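Local structure of DMATS type aromatic prenyltransferase (Micromonospora olivasterospora, 6ZRY) at residues P257-Y262 and S275-I280; T285-A290 and T316-R321; A106-S111 and D201-P206; P72-I77 and V136-R141. The protein probably transfers a dimethylallyl group to the indole ring of tryptophan, acting as a 6-dimethylallyl tryptophan synthase of the ABBA-barrel fold. All blocks are in the same frame, centred on the assembly; numbering follows the deposited sequence. Where two conformers were deposited one is given.

Interaction 1 (P257-Y262 and S275-I280); sequences PLVGSY and SIYVPI
Tyr-277 CG lies beside its own backbone N (chi1 -51°), which lays the ring along the neighbouring strand, while Ser-261 OG stands between its backbone N and carbonyl carbon (chi1 74°) and rises to meet the ring's end. The two hydroxyls join in a hydrogen bond, Ser-261 OG to Tyr-277 OH 2.8 Å, in which either may be the donor. The tyrosine edge faces the strand: Val-259 O sits in the ring plane, 3.3 Å from Tyr-277 CD1, and Val-259 CG1 approaches the same CD1 at 4.0 Å. Ser-275 CB packs against Ser-261 OG on this face of the sheet. On the other face Leu-258 and Val-278 point the same way, with Leu-258 CD2 3.8 Å from Val-278 CG2, and Ile-276 CD1 curls back to Leu-258 CB and Val-259 O. Gly-260 adds no side chain there, and Ser-275 O comes within 3.3 Å of Gly-260 CA in a CA-H...O contact. Four backbone bonds hold the register. Val-259 and Tyr-277 exchange two, the shorter from Tyr-277 N to Val-259 O at 2.8 Å, and Ser-261 and Ser-275 exchange the other two. Beyond the strand, Pro-279 centres an inverse gamma turn, its CG 3.4 Å from Pro-257 O. Helix 236-247 covers the Ile-276 and Val-278 face, whereas Tyr-277 meets the ring of Tyr-213 and touches the bound tryptophan. This is an antiparallel beta hairpin of the ABBA barrel, with one face toward the helical layer and the other lining the substrate chamber.

Interaction 2 (T285-A290 and T316-R321); sequences TDDQEA and TPRPLR
Gln-288 lays its CB over one face of the Arg-321 guanidinium, offset toward the rim, and reaches Arg-321 CD at 3.7 Å. The arginine chain bends at chi2 (-66°), which folds it back over the start of helix 287-300. There NH1 donates to the syn lone pair of Asp-286 OD2 at 2.7 Å, with the acceptor in the guanidinium plane and the carboxylate turned 78° from it. Asp-286 is the helix N-cap, and its other oxygen, OD1, accepts from Glu-289 N at 3.0 Å. A second salt bridge runs from Arg-318 NH2 to Asp-287 OD2, also 2.7 Å, approaching the anti side of the carboxylate and 30° out of its plane. Arg-318 NH2 also pairs with Glu-348, and Asp-287 OD2 accepts from Leu-326 N. Between the two bridges Leu-320 CB presses on the helix backbone, 3.4 Å from Gln-288 N. A water donates to Gln-288 OE1 and accepts from Arg-321 N, while Gln-288 NE2 turns to Asp-292. Two acidic groups at the helix's N-terminal end thus each meet an arginine of the loop after helix 305-315; Asp-286 combines capping with a salt bridge, and the arginine probably stabilises its negative charge.

Interaction 3 (A106-S111 and D201-P206); sequences AGLSTS and DLHDGP
Asp-204 OD2 is gripped by two donors of one residue: Ser-111 OG at 2.5 Å, coming from above the carboxylate plane, and Ser-111 N at 3.1 Å in a weak bond. The contact joins two surface loops of the ABBA fold, one linking helix 88-106 to helix 111-114, the other connecting adjacent antiparallel strands 193-201 and 209-220. Asp-204 OD1 accepts from Arg-112 N, so the carboxylate holds the first turn of the short helix through both oxygens. Thr-110 occupies the N-cap position, but its hydroxyl turns to Asp-114. In the backbone, Asp-204 N donates to Ser-109 O at 2.8 Å, nearly straight at 171°; the same oxygen also receives a CA-H...O contact from His-203. The return bond uses a side chain: Ser-109 N lies in the plane of the imidazole and donates to His-203 ND1 at 3.3 Å. With CG anti to the backbone N (chi1 -178°), the histidine ring reaches back beside Leu-108, whose CD2 lies over one ring face, toward its CG-ND1 side. Deeper in, Leu-202 meets two side chains of the opposing loop with its two branches: its CD2 lies 3.8 Å from Leu-108 CD1, where the leucines cross at about a right angle. Leu-202 also packs on Phe-145 and Val-147 of strand 141-149 and on Ala-103 of helix 88-106. Its other branch runs alongside the threonine, with Leu-202 CD1 3.8 Å from Thr-110 CG2.

Interaction 4 (P72-I77 and V136-R141); sequences PPTLRI and VFRSSR
Backbone hydrogen bonding couples Leu-75 and Phe-137 as an antiparallel hydrogen-bonded pair: Phe-137 N reaches Leu-75 O at 2.7 Å, and Leu-75 N reaches Phe-137 O at 2.9 Å. Arg-76 and Val-136 form the following non-hydrogen-bonded pair. Strands 71-79 and 131-138 are thus antiparallel neighbours in the ABBA barrel wall. Apolar packing is concentrated on the phenylalanine. Its CG stands beside the backbone N (chi1 -47°), carrying the ring across the neighbouring strand, where Ile-77 CD1 meets the ring edge in plane at Phe-137 CE2, 3.6 Å away. Leu-75 CG closes on Phe-137 CD2 at 4.0 Å, and the outer helices 6-21 and 26-36 cover this face. On the reverse face Thr-74 CG2 touches Val-136 CG1 at 3.6 Å, and Arg-76 CG runs alongside the same valine. Thr-74 also lies beside the extended Arg-138 chain, while its OG1 bonds to Asn-68. Water-mediated contact takes over where the strands diverge: one water donates to Pro-73 O at 2.6 Å and accepts from Ser-139 N at 3.0 Å. Chemically the two faces differ: the apolar one seals against the helices, whereas on the other the salt bridge of Arg-138 NH2 to Glu-144 holds the arginine head even though NE, buried by the contact, has no partner.

Overall arrangement
From the N terminus, strand 71-79 enters first, and interaction 4 closes a loop of 58 residues when strand 131-138 returns beside it. Helix 88-106 and the loop after it lie within that excursion, so interaction 3, which ends at the turn after strand 193-201, crosses interaction 4. Interaction 1 then closes a short hairpin loop elsewhere in the same sheet, with its centre about 21 Å from that of interaction 4. Interaction 2 follows in series, joining the two ends of a largely helical stretch; it touches interaction 1 where Ile-280 packs on Ala-290. Interactions 1 and 4 thus build the barrel wall, interaction 2 joins the start of helix 287-300 to the loop after helix 305-315, and interaction 3 ties helix and strand connections together.

Interaction 1 (P257-Y262 and S275-I280)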
loop_
_atom_site.group_PDB
_atom_site.type_symbol
_atom_site.label_atom_id
_atom_site.label_comp_id
_atom_site.label_asym_id
_atom_site.label_seq_id
_atom_site.Cartn_x
_atom_site.Cartn_y
_atom_site.Cartn_z
ATOM N N PRO A 257 -7.588 11.055 -3.618
ATOM C CA PRO A 257 -6.592 11.453 -4.602
ATOM C C PRO A 257 -5.933 10.267 -5.317
ATOM O O PRO A 257 -5.760 9.234 -4.711
ATOM C CB PRO A 257 -5.541 12.199 -3.747
ATOM C CG PRO A 257 -5.622 11.539 -2.400
ATOM C CD PRO A 257 -7.091 11.179 -2.239
ATOM N N LEU A 258 -5.533 10.480 -6.561
ATOM C CA LEU A 258 -4.628 9.566 -7.269
ATOM C C LEU A 258 -3.292 9.539 -6.530
ATOM O O LEU A 258 -2.868 10.593 -5.987
ATOM C CB LEU A 258 -4.436 10.012 -8.709
ATOM C CG LEU A 258 -5.670 9.904 -9.598
ATOM C CD1 LEU A 258 -5.407 10.560 -10.925
ATOM C CD2 LEU A 258 -6.079 8.456 -9.796
ATOM N N VAL A 259 -2.640 8.406 -6.571
ATOM C CA VAL A 259 -1.318 8.203 -5.964
ATOM C C VAL A 259 -0.428 7.572 -7.003
ATOM O O VAL A 259 -0.865 6.659 -7.707
ATOM C CB VAL A 259 -1.398 7.376 -4.682
ATOM C CG1 VAL A 259 -0.036 7.045 -4.137
ATOM C CG2 VAL A 259 -2.226 8.076 -3.632
ATOM N N GLY A 260 0.779 8.060 -7.102
ATOM C CA GLY A 260 1.806 7.453 -7.940
ATOM C C GLY A 260 2.956 6.966 -7.122
ATOM O O GLY A 260 3.318 7.653 -6.152
ATOM N N SER A 261 3.567 5.864 -7.516
ATOM C CA SER A 261 4.816 5.386 -6.893
ATOM C C SER A 261 5.914 5.262 -7.943
ATOM O O SER A 261 5.615 4.998 -9.113
ATOM C CB SER A 261 4.625 4.126 -6.103
ATOM O OG SER A 261 4.457 3.023 -6.948
ATOM N N TYR A 262 7.121 5.573 -7.505
ATOM C CA TYR A 262 8.350 5.647 -8.299
ATOM C C TYR A 262 9.354 4.692 -7.712
ATOM O O TYR A 262 9.611 4.760 -6.517
ATOM C CB TYR A 262 8.864 7.093 -8.278
ATOM C CG TYR A 262 7.891 8.063 -8.884
ATOM C CD1 TYR A 262 6.855 8.629 -8.142
ATOM C CD2 TYR A 262 7.930 8.312 -10.238
ATOM C CE1 TYR A 262 5.916 9.471 -8.734
ATOM C CE2 TYR A 262 7.028 9.169 -10.842
ATOM C CZ TYR A 262 6.028 9.763 -10.093
ATOM O OH TYR A 262 5.147 10.593 -10.746
ATOM N N SER A 275 3.905 2.931 -10.649
ATOM C CA SER A 275 2.516 2.455 -10.432
ATOM C C SER A 275 1.601 3.641 -10.211
ATOM O O SER A 275 2.023 4.589 -9.584
ATOM C CB SER A 275 2.411 1.500 -9.294
ATOM O OG SER A 275 3.179 0.348 -9.569
ATOM N N ILE A 276 0.401 3.559 -10.737
ATOM C CA ILE A 276 -0.718 4.492 -10.484
ATOM C C ILE A 276 -1.746 3.735 -9.633
ATOM O O ILE A 276 -2.043 2.552 -9.950
ATOM C CB ILE A 276 -1.296 5.053 -11.809
ATOM C CG1 ILE A 276 -2.458 6.015 -11.575
ATOM C CG2 ILE A 276 -1.705 3.965 -12.790
ATOM C CD1 ILE A 276 -2.090 7.293 -10.921
ATOM N N TYR A 277 -2.215 4.364 -8.575
ATOM C CA TYR A 277 -3.179 3.794 -7.618
ATOM C C TYR A 277 -4.420 4.642 -7.654
ATOM O O TYR A 277 -4.389 5.806 -7.260
ATOM C CB TYR A 277 -2.599 3.713 -6.200
ATOM C CG TYR A 277 -1.252 3.045 -6.097
ATOM C CD1 TYR A 277 -0.099 3.734 -6.448
ATOM C CD2 TYR A 277 -1.110 1.755 -5.634
ATOM C CE1 TYR A 277 1.143 3.143 -6.398
ATOM C CE2 TYR A 277 0.131 1.148 -5.545
ATOM C CZ TYR A 277 1.266 1.847 -5.929
ATOM O OH TYR A 277 2.509 1.279 -5.851
ATOM N N VAL A 278 -5.503 4.083 -8.185
ATOM C CA VAL A 278 -6.804 4.759 -8.204
ATOM C C VAL A 278 -7.597 4.298 -6.986
ATOM O O VAL A 278 -7.903 3.094 -6.862
ATOM C CB VAL A 278 -7.573 4.471 -9.503
ATOM C CG1 VAL A 278 -8.925 5.147 -9.509
ATOM C CG2 VAL A 278 -6.758 4.870 -10.731
ATOM N N PRO A 279 -8.053 5.239 -6.129
ATOM C CA PRO A 279 -8.923 4.906 -4.992
ATOM C C PRO A 279 -10.366 4.786 -5.494
ATOM O O PRO A 279 -11.226 5.654 -5.222
ATOM C CB PRO A 279 -8.692 6.079 -4.061
ATOM C CG PRO A 279 -8.522 7.248 -5.018
ATOM C CD PRO A 279 -7.751 6.680 -6.180
ATOM N N ILE A 280 -10.600 3.670 -6.169
ATOM C CA ILE A 280 -11.824 3.384 -6.960
ATOM C C ILE A 280 -13.060 3.500 -6.084
ATOM O O ILE A 280 -14.084 3.926 -6.599
ATOM C CB ILE A 280 -11.697 2.028 -7.650
ATOM C CG1 ILE A 280 -12.909 1.773 -8.559
ATOM C CG2 ILE A 280 -11.475 0.910 -6.659
ATOM C CD1 ILE A 280 -12.677 0.758 -9.605
#

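Interaction 2 (T285-A290 and T316-R321)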
loop_
_atom_site.group_PDB
_atom_site.type_symbol
_atom_site.label_atom_id
_atom_site.label_comp_id
_atom_site.label_asym_id
_atom_site.label_seq_id
_atom_site.Cartn_x
_atom_site.Cartn_y
_atom_site.Cartn_z
ATOM N N THR A 285 -20.636 3.676 -7.234
ATOM C CA THR A 285 -21.848 3.603 -6.388
ATOM C C THR A 285 -21.652 2.536 -5.315
ATOM O O THR A 285 -22.184 2.712 -4.208
ATOM C CB THR A 285 -23.093 3.366 -7.241
ATOM O OG1 THR A 285 -22.898 2.227 -8.083
ATOM C CG2 THR A 285 -23.405 4.582 -8.074
ATOM N N ASP A 286 -20.918 1.478 -5.630
ATOM C CA ASP A 286 -20.849 0.267 -4.801
ATOM C C ASP A 286 -19.767 -0.671 -5.347
ATOM O O ASP A 286 -19.258 -0.424 -6.404
ATOM C CB ASP A 286 -22.228 -0.413 -4.774
ATOM C CG ASP A 286 -22.740 -0.753 -6.150
ATOM O OD1 ASP A 286 -22.156 -1.642 -6.785
ATOM O OD2 ASP A 286 -23.701 -0.118 -6.582
ATOM N N ASP A 287 -19.525 -1.753 -4.633
ATOM C CA ASP A 287 -18.485 -2.741 -4.943
ATOM C C ASP A 287 -18.862 -3.595 -6.151
ATOM O O ASP A 287 -17.951 -4.175 -6.719
ATOM C CB ASP A 287 -18.173 -3.533 -3.685
ATOM C CG ASP A 287 -17.224 -2.725 -2.823
ATOM O OD1 ASP A 287 -16.121 -2.365 -3.383
ATOM O OD2 ASP A 287 -17.586 -2.444 -1.636
ATOM N N GLN A 288 -20.143 -3.712 -6.516
ATOM C CA GLN A 288 -20.505 -4.408 -7.773
ATOM C C GLN A 288 -19.948 -3.581 -8.923
ATOM O O GLN A 288 -19.250 -4.152 -9.797
ATOM C CB GLN A 288 -21.997 -4.607 -7.944
ATOM C CG GLN A 288 -22.340 -5.438 -9.181
ATOM C CD GLN A 288 -21.831 -6.847 -9.101
ATOM O OE1 GLN A 288 -22.252 -7.639 -8.254
ATOM N NE2 GLN A 288 -20.875 -7.175 -9.947
ATOM N N GLU A 289 -20.187 -2.287 -8.904
ATOM C CA GLU A 289 -19.638 -1.407 -9.962
ATOM C C GLU A 289 -18.106 -1.450 -9.929
ATOM O O GLU A 289 -17.467 -1.555 -11.032
ATOM C CB GLU A 289 -20.128 0.018 -9.843
ATOM C CG GLU A 289 -19.707 0.825 -11.060
ATOM C CD GLU A 289 -20.148 2.265 -11.107
ATOM O OE1 GLU A 289 -20.380 2.836 -10.052
ATOM O OE2 GLU A 289 -20.277 2.798 -12.251
ATOM N N ALA A 290 -17.490 -1.380 -8.746
ATOM C CA ALA A 290 -16.020 -1.419 -8.674
ATOM C C ALA A 290 -15.549 -2.766 -9.235
ATOM O O ALA A 290 -14.587 -2.787 -9.967
ATOM C CB ALA A 290 -15.488 -1.213 -7.232
ATOM N N THR A 316 -15.259 -11.505 1.767
ATOM C CA THR A 316 -16.601 -11.320 2.318
ATOM C C THR A 316 -17.627 -11.973 1.409
ATOM O O THR A 316 -17.537 -11.866 0.169
ATOM C CB THR A 316 -16.913 -9.839 2.521
ATOM O OG1 THR A 316 -18.228 -9.742 3.067
ATOM C CG2 THR A 316 -16.832 -9.021 1.245
ATOM N N PRO A 317 -18.660 -12.605 1.996
ATOM C CA PRO A 317 -19.765 -13.143 1.208
ATOM C C PRO A 317 -20.892 -12.138 0.976
ATOM O O PRO A 317 -21.888 -12.498 0.381
ATOM C CB PRO A 317 -20.227 -14.279 2.145
ATOM C CG PRO A 317 -20.100 -13.695 3.492
ATOM C CD PRO A 317 -18.822 -12.868 3.434
ATOM N N ARG A 318 -20.750 -10.899 1.444
ATOM C CA ARG A 318 -21.851 -9.909 1.371
ATOM C C ARG A 318 -22.151 -9.595 -0.093
ATOM O O ARG A 318 -21.284 -9.753 -0.955
ATOM C CB ARG A 318 -21.513 -8.621 2.097
ATOM C CG ARG A 318 -20.484 -7.739 1.414
ATOM C CD ARG A 318 -20.681 -6.361 2.000
ATOM N NE ARG A 318 -19.618 -5.413 1.736
ATOM C CZ ARG A 318 -19.554 -4.648 0.646
ATOM N NH1 ARG A 318 -20.439 -4.800 -0.332
ATOM N NH2 ARG A 318 -18.583 -3.745 0.537
ATOM N N PRO A 319 -23.394 -9.195 -0.420
ATOM C CA PRO A 319 -23.710 -8.735 -1.769
ATOM C C PRO A 319 -22.833 -7.520 -2.084
ATOM O O PRO A 319 -22.711 -6.685 -1.225
ATOM C CB PRO A 319 -25.186 -8.336 -1.683
ATOM C CG PRO A 319 -25.725 -9.206 -0.555
ATOM C CD PRO A 319 -24.583 -9.215 0.458
ATOM N N LEU A 320 -22.231 -7.470 -3.252
ATOM C CA LEU A 320 -21.312 -6.353 -3.595
ATOM C C LEU A 320 -22.103 -5.053 -3.692
ATOM O O LEU A 320 -21.562 -4.004 -3.301
ATOM C CB LEU A 320 -20.578 -6.683 -4.883
ATOM C CG LEU A 320 -19.647 -7.874 -4.786
ATOM C CD1 LEU A 320 -18.872 -8.027 -6.050
ATOM C CD2 LEU A 320 -18.702 -7.733 -3.605
ATOM N N ARG A 321 -23.358 -5.117 -4.140
ATOM C CA ARG A 321 -24.259 -3.940 -4.220
ATOM C C ARG A 321 -24.514 -3.297 -2.861
ATOM O O ARG A 321 -24.903 -2.154 -2.847
ATOM C CB ARG A 321 -25.603 -4.361 -4.820
ATOM C CG ARG A 321 -25.549 -4.495 -6.325
ATOM C CD ARG A 321 -25.297 -3.163 -7.018
ATOM N NE ARG A 321 -25.505 -3.248 -8.462
ATOM C CZ ARG A 321 -25.046 -2.368 -9.348
ATOM N NH1 ARG A 321 -24.351 -1.312 -8.958
ATOM N NH2 ARG A 321 -25.295 -2.548 -10.632
HETATM O O HOH W 1 -24.006 -7.519 -5.710
#

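Interaction 3 (A106-S111 and D201-P206)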
loop_
_atom_site.group_PDB
_atom_site.type_symbol
_atom_site.label_atom_id
_atom_site.label_comp_id
_atom_site.label_asym_id
_atom_site.label_seq_id
_atom_site.Cartn_x
_atom_site.Cartn_y
_atom_site.Cartn_z
ATOM N N ALA A 106 14.344 -14.725 10.397
ATOM C CA ALA A 106 14.587 -15.116 8.984
ATOM C C ALA A 106 16.064 -14.931 8.606
ATOM O O ALA A 106 16.409 -15.263 7.474
ATOM C CB ALA A 106 13.675 -14.329 8.060
ATOM N N GLY A 107 16.900 -14.428 9.522
ATOM C CA GLY A 107 18.329 -14.169 9.280
ATOM C C GLY A 107 18.524 -13.081 8.231
ATOM O O GLY A 107 19.420 -13.233 7.374
ATOM N N LEU A 108 17.719 -12.013 8.273
ATOM C CA LEU A 108 17.817 -10.906 7.274
ATOM C C LEU A 108 18.857 -9.894 7.742
ATOM O O LEU A 108 19.028 -9.738 8.938
ATOM C CB LEU A 108 16.454 -10.234 7.101
ATOM C CG LEU A 108 15.285 -11.174 6.824
ATOM C CD1 LEU A 108 14.021 -10.390 6.523
ATOM C CD2 LEU A 108 15.603 -12.124 5.685
ATOM N N SER A 109 19.536 -9.254 6.809
ATOM C CA SER A 109 20.403 -8.085 7.064
ATOM C C SER A 109 19.592 -6.827 6.785
ATOM O O SER A 109 18.919 -6.783 5.749
ATOM C CB SER A 109 21.660 -8.158 6.232
ATOM O OG SER A 109 21.399 -8.797 4.991
ATOM N N THR A 110 19.630 -5.865 7.691
ATOM C CA THR A 110 18.787 -4.637 7.644
ATOM C C THR A 110 19.668 -3.390 7.653
ATOM O O THR A 110 19.177 -2.328 8.067
ATOM C CB THR A 110 17.825 -4.622 8.833
ATOM O OG1 THR A 110 18.644 -4.572 10.006
ATOM C CG2 THR A 110 16.907 -5.825 8.852
ATOM N N SER A 111 20.909 -3.512 7.191
ATOM C CA SER A 111 21.929 -2.442 7.251
ATOM C C SER A 111 21.457 -1.223 6.445
ATOM O O SER A 111 21.658 -0.122 6.920
ATOM C CB SER A 111 23.266 -2.929 6.764
ATOM O OG SER A 111 23.249 -3.026 5.360
ATOM N N ASP A 201 12.675 -2.716 1.064
ATOM C CA ASP A 201 12.698 -4.116 1.558
ATOM C C ASP A 201 13.319 -4.085 2.960
ATOM O O ASP A 201 14.266 -3.258 3.198
ATOM C CB ASP A 201 13.496 -5.034 0.630
ATOM C CG ASP A 201 12.973 -5.127 -0.798
ATOM O OD1 ASP A 201 11.769 -4.996 -0.995
ATOM O OD2 ASP A 201 13.779 -5.342 -1.684
ATOM N N LEU A 202 12.832 -4.913 3.871
ATOM C CA LEU A 202 13.459 -5.099 5.195
ATOM C C LEU A 202 14.877 -5.636 4.967
ATOM O O LEU A 202 15.817 -5.138 5.595
ATOM C CB LEU A 202 12.612 -6.084 6.002
ATOM C CG LEU A 202 13.108 -6.370 7.414
ATOM C CD1 LEU A 202 13.188 -5.099 8.236
ATOM C CD2 LEU A 202 12.222 -7.379 8.100
ATOM N N HIS A 203 14.999 -6.599 4.063
ATOM C CA HIS A 203 16.255 -7.321 3.764
ATOM C C HIS A 203 17.089 -6.499 2.775
ATOM O O HIS A 203 16.556 -6.152 1.705
ATOM C CB HIS A 203 15.937 -8.715 3.217
ATOM C CG HIS A 203 17.143 -9.533 2.934
ATOM N ND1 HIS A 203 18.177 -9.645 3.835
ATOM C CD2 HIS A 203 17.483 -10.287 1.861
ATOM C CE1 HIS A 203 19.119 -10.425 3.324
ATOM N NE2 HIS A 203 18.713 -10.832 2.116
ATOM N N ASP A 204 18.344 -6.222 3.106
ATOM C CA ASP A 204 19.330 -5.674 2.135
ATOM C C ASP A 204 19.329 -6.560 0.886
ATOM O O ASP A 204 19.654 -7.733 1.006
ATOM C CB ASP A 204 20.749 -5.641 2.705
ATOM C CG ASP A 204 20.912 -4.771 3.928
ATOM O OD1 ASP A 204 20.099 -3.840 4.105
ATOM O OD2 ASP A 204 21.865 -5.024 4.694
ATOM N N GLY A 205 18.984 -6.005 -0.266
ATOM C CA GLY A 205 19.144 -6.679 -1.570
ATOM C C GLY A 205 20.549 -6.446 -2.135
ATOM O O GLY A 205 21.368 -5.776 -1.506
ATOM N N PRO A 206 20.856 -6.969 -3.342
ATOM C CA PRO A 206 22.151 -6.737 -3.979
ATOM C C PRO A 206 22.438 -5.249 -4.234
ATOM O O PRO A 206 23.568 -4.881 -4.237
ATOM C CB PRO A 206 22.054 -7.500 -5.317
ATOM C CG PRO A 206 20.551 -7.663 -5.556
ATOM C CD PRO A 206 19.957 -7.791 -4.172
#

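Interaction 4 (P72-I77 and V136-R141)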
loop_
_atom_site.group_PDB
_atom_site.type_symbol
_atom_site.label_atom_id
_atom_site.label_comp_id
_atom_site.label_asym_id
_atom_site.label_seq_id
_atom_site.Cartn_x
_atom_site.Cartn_y
_atom_site.Cartn_z
ATOM N N PRO A 72 1.908 -16.863 -10.694
ATOM C CA PRO A 72 0.680 -16.950 -9.904
ATOM C C PRO A 72 0.470 -15.633 -9.157
ATOM O O PRO A 72 1.404 -14.872 -9.018
ATOM C CB PRO A 72 0.920 -18.124 -8.949
ATOM C CG PRO A 72 2.042 -18.916 -9.613
ATOM C CD PRO A 72 2.882 -17.891 -10.333
ATOM N N PRO A 73 -0.744 -15.299 -8.687
ATOM C CA PRO A 73 -0.958 -14.021 -8.003
ATOM C C PRO A 73 -0.171 -13.895 -6.689
ATOM O O PRO A 73 0.035 -14.870 -6.018
ATOM C CB PRO A 73 -2.469 -13.983 -7.723
ATOM C CG PRO A 73 -3.045 -14.986 -8.713
ATOM C CD PRO A 73 -1.982 -16.063 -8.827
ATOM N N THR A 74 0.222 -12.676 -6.364
ATOM C CA THR A 74 0.926 -12.326 -5.130
ATOM C C THR A 74 -0.099 -11.768 -4.129
ATOM O O THR A 74 -0.798 -10.833 -4.466
ATOM C CB THR A 74 2.064 -11.353 -5.404
ATOM O OG1 THR A 74 2.989 -11.956 -6.313
ATOM C CG2 THR A 74 2.794 -10.956 -4.144
ATOM N N LEU A 75 -0.128 -12.308 -2.924
ATOM C CA LEU A 75 -1.021 -11.823 -1.839
ATOM C C LEU A 75 -0.176 -10.958 -0.906
ATOM O O LEU A 75 0.960 -11.346 -0.593
ATOM C CB LEU A 75 -1.616 -13.073 -1.184
ATOM C CG LEU A 75 -2.468 -12.939 0.066
ATOM C CD1 LEU A 75 -3.640 -11.992 -0.139
ATOM C CD2 LEU A 75 -2.968 -14.324 0.466
ATOM N N ARG A 76 -0.694 -9.811 -0.495
ATOM C CA ARG A 76 0.024 -8.927 0.448
ATOM C C ARG A 76 -0.931 -8.444 1.539
ATOM O O ARG A 76 -2.162 -8.361 1.294
ATOM C CB ARG A 76 0.676 -7.763 -0.295
ATOM C CG ARG A 76 1.505 -8.193 -1.496
ATOM C CD ARG A 76 0.702 -8.175 -2.801
ATOM N NE ARG A 76 0.013 -6.898 -2.920
ATOM C CZ ARG A 76 0.629 -5.711 -3.122
ATOM N NH1 ARG A 76 1.939 -5.655 -3.291
ATOM N NH2 ARG A 76 -0.079 -4.594 -3.179
ATOM N N ILE A 77 -0.359 -8.153 2.696
ATOM C CA ILE A 77 -1.040 -7.477 3.815
ATOM C C ILE A 77 -0.246 -6.220 4.097
ATOM O O ILE A 77 0.970 -6.358 4.349
ATOM C CB ILE A 77 -1.096 -8.356 5.074
ATOM C CG1 ILE A 77 -1.923 -9.617 4.854
ATOM C CG2 ILE A 77 -1.624 -7.525 6.218
ATOM C CD1 ILE A 77 -1.713 -10.681 5.896
ATOM N N VAL A 136 4.470 -10.008 2.152
ATOM C CA VAL A 136 4.299 -10.387 0.731
ATOM C C VAL A 136 4.379 -11.902 0.608
ATOM O O VAL A 136 5.421 -12.448 0.958
ATOM C CB VAL A 136 5.335 -9.696 -0.151
ATOM C CG1 VAL A 136 5.148 -10.055 -1.614
ATOM C CG2 VAL A 136 5.333 -8.182 0.063
ATOM N N PHE A 137 3.324 -12.527 0.099
ATOM C CA PHE A 137 3.153 -14.006 0.029
ATOM C C PHE A 137 2.969 -14.463 -1.423
ATOM O O PHE A 137 2.201 -13.869 -2.169
ATOM C CB PHE A 137 1.928 -14.453 0.830
ATOM C CG PHE A 137 1.803 -13.863 2.207
ATOM C CD1 PHE A 137 2.860 -13.902 3.094
ATOM C CD2 PHE A 137 0.609 -13.293 2.630
ATOM C CE1 PHE A 137 2.729 -13.381 4.373
ATOM C CE2 PHE A 137 0.478 -12.790 3.912
ATOM C CZ PHE A 137 1.539 -12.822 4.774
ATOM N N ARG A 138 3.628 -15.544 -1.794
ATOM C CA ARG A 138 3.459 -16.173 -3.132
ATOM C C ARG A 138 3.562 -17.672 -2.977
ATOM O O ARG A 138 4.124 -18.116 -1.948
ATOM C CB ARG A 138 4.530 -15.722 -4.123
ATOM C CG ARG A 138 4.951 -14.274 -3.959
ATOM C CD ARG A 138 6.163 -13.942 -4.792
ATOM N NE ARG A 138 6.609 -12.577 -4.560
ATOM C CZ ARG A 138 7.724 -12.046 -5.062
ATOM N NH1 ARG A 138 8.532 -12.769 -5.834
ATOM N NH2 ARG A 138 8.028 -10.787 -4.787
ATOM N N SER A 139 3.020 -18.412 -3.950
ATOM C CA SER A 139 3.322 -19.845 -4.161
ATOM C C SER A 139 4.833 -19.967 -4.379
ATOM O O SER A 139 5.385 -19.170 -5.155
ATOM C CB SER A 139 2.514 -20.434 -5.320
ATOM O OG SER A 139 2.744 -19.711 -6.523
ATOM N N SER A 140 5.483 -20.859 -3.642
ATOM C CA SER A 140 6.877 -21.301 -3.883
ATOM C C SER A 140 7.890 -20.229 -3.452
ATOM O O SER A 140 9.090 -20.410 -3.774
ATOM C CB SER A 140 7.063 -21.669 -5.336
ATOM O OG SER A 140 5.893 -22.305 -5.843
ATOM N N ARG A 141 7.467 -19.169 -2.733
ATOM C CA ARG A 141 8.428 -18.221 -2.115
ATOM C C ARG A 141 8.141 -18.075 -0.617
ATOM O O ARG A 141 6.971 -18.127 -0.222
ATOM C CB ARG A 141 8.416 -16.882 -2.856
ATOM C CG ARG A 141 8.586 -17.021 -4.363
ATOM C CD ARG A 141 9.667 -16.129 -4.949
ATOM N NE ARG A 141 10.078 -16.592 -6.267
ATOM C CZ ARG A 141 11.239 -17.208 -6.530
HETATM O O HOH W 2 0.706 -17.338 -5.484
#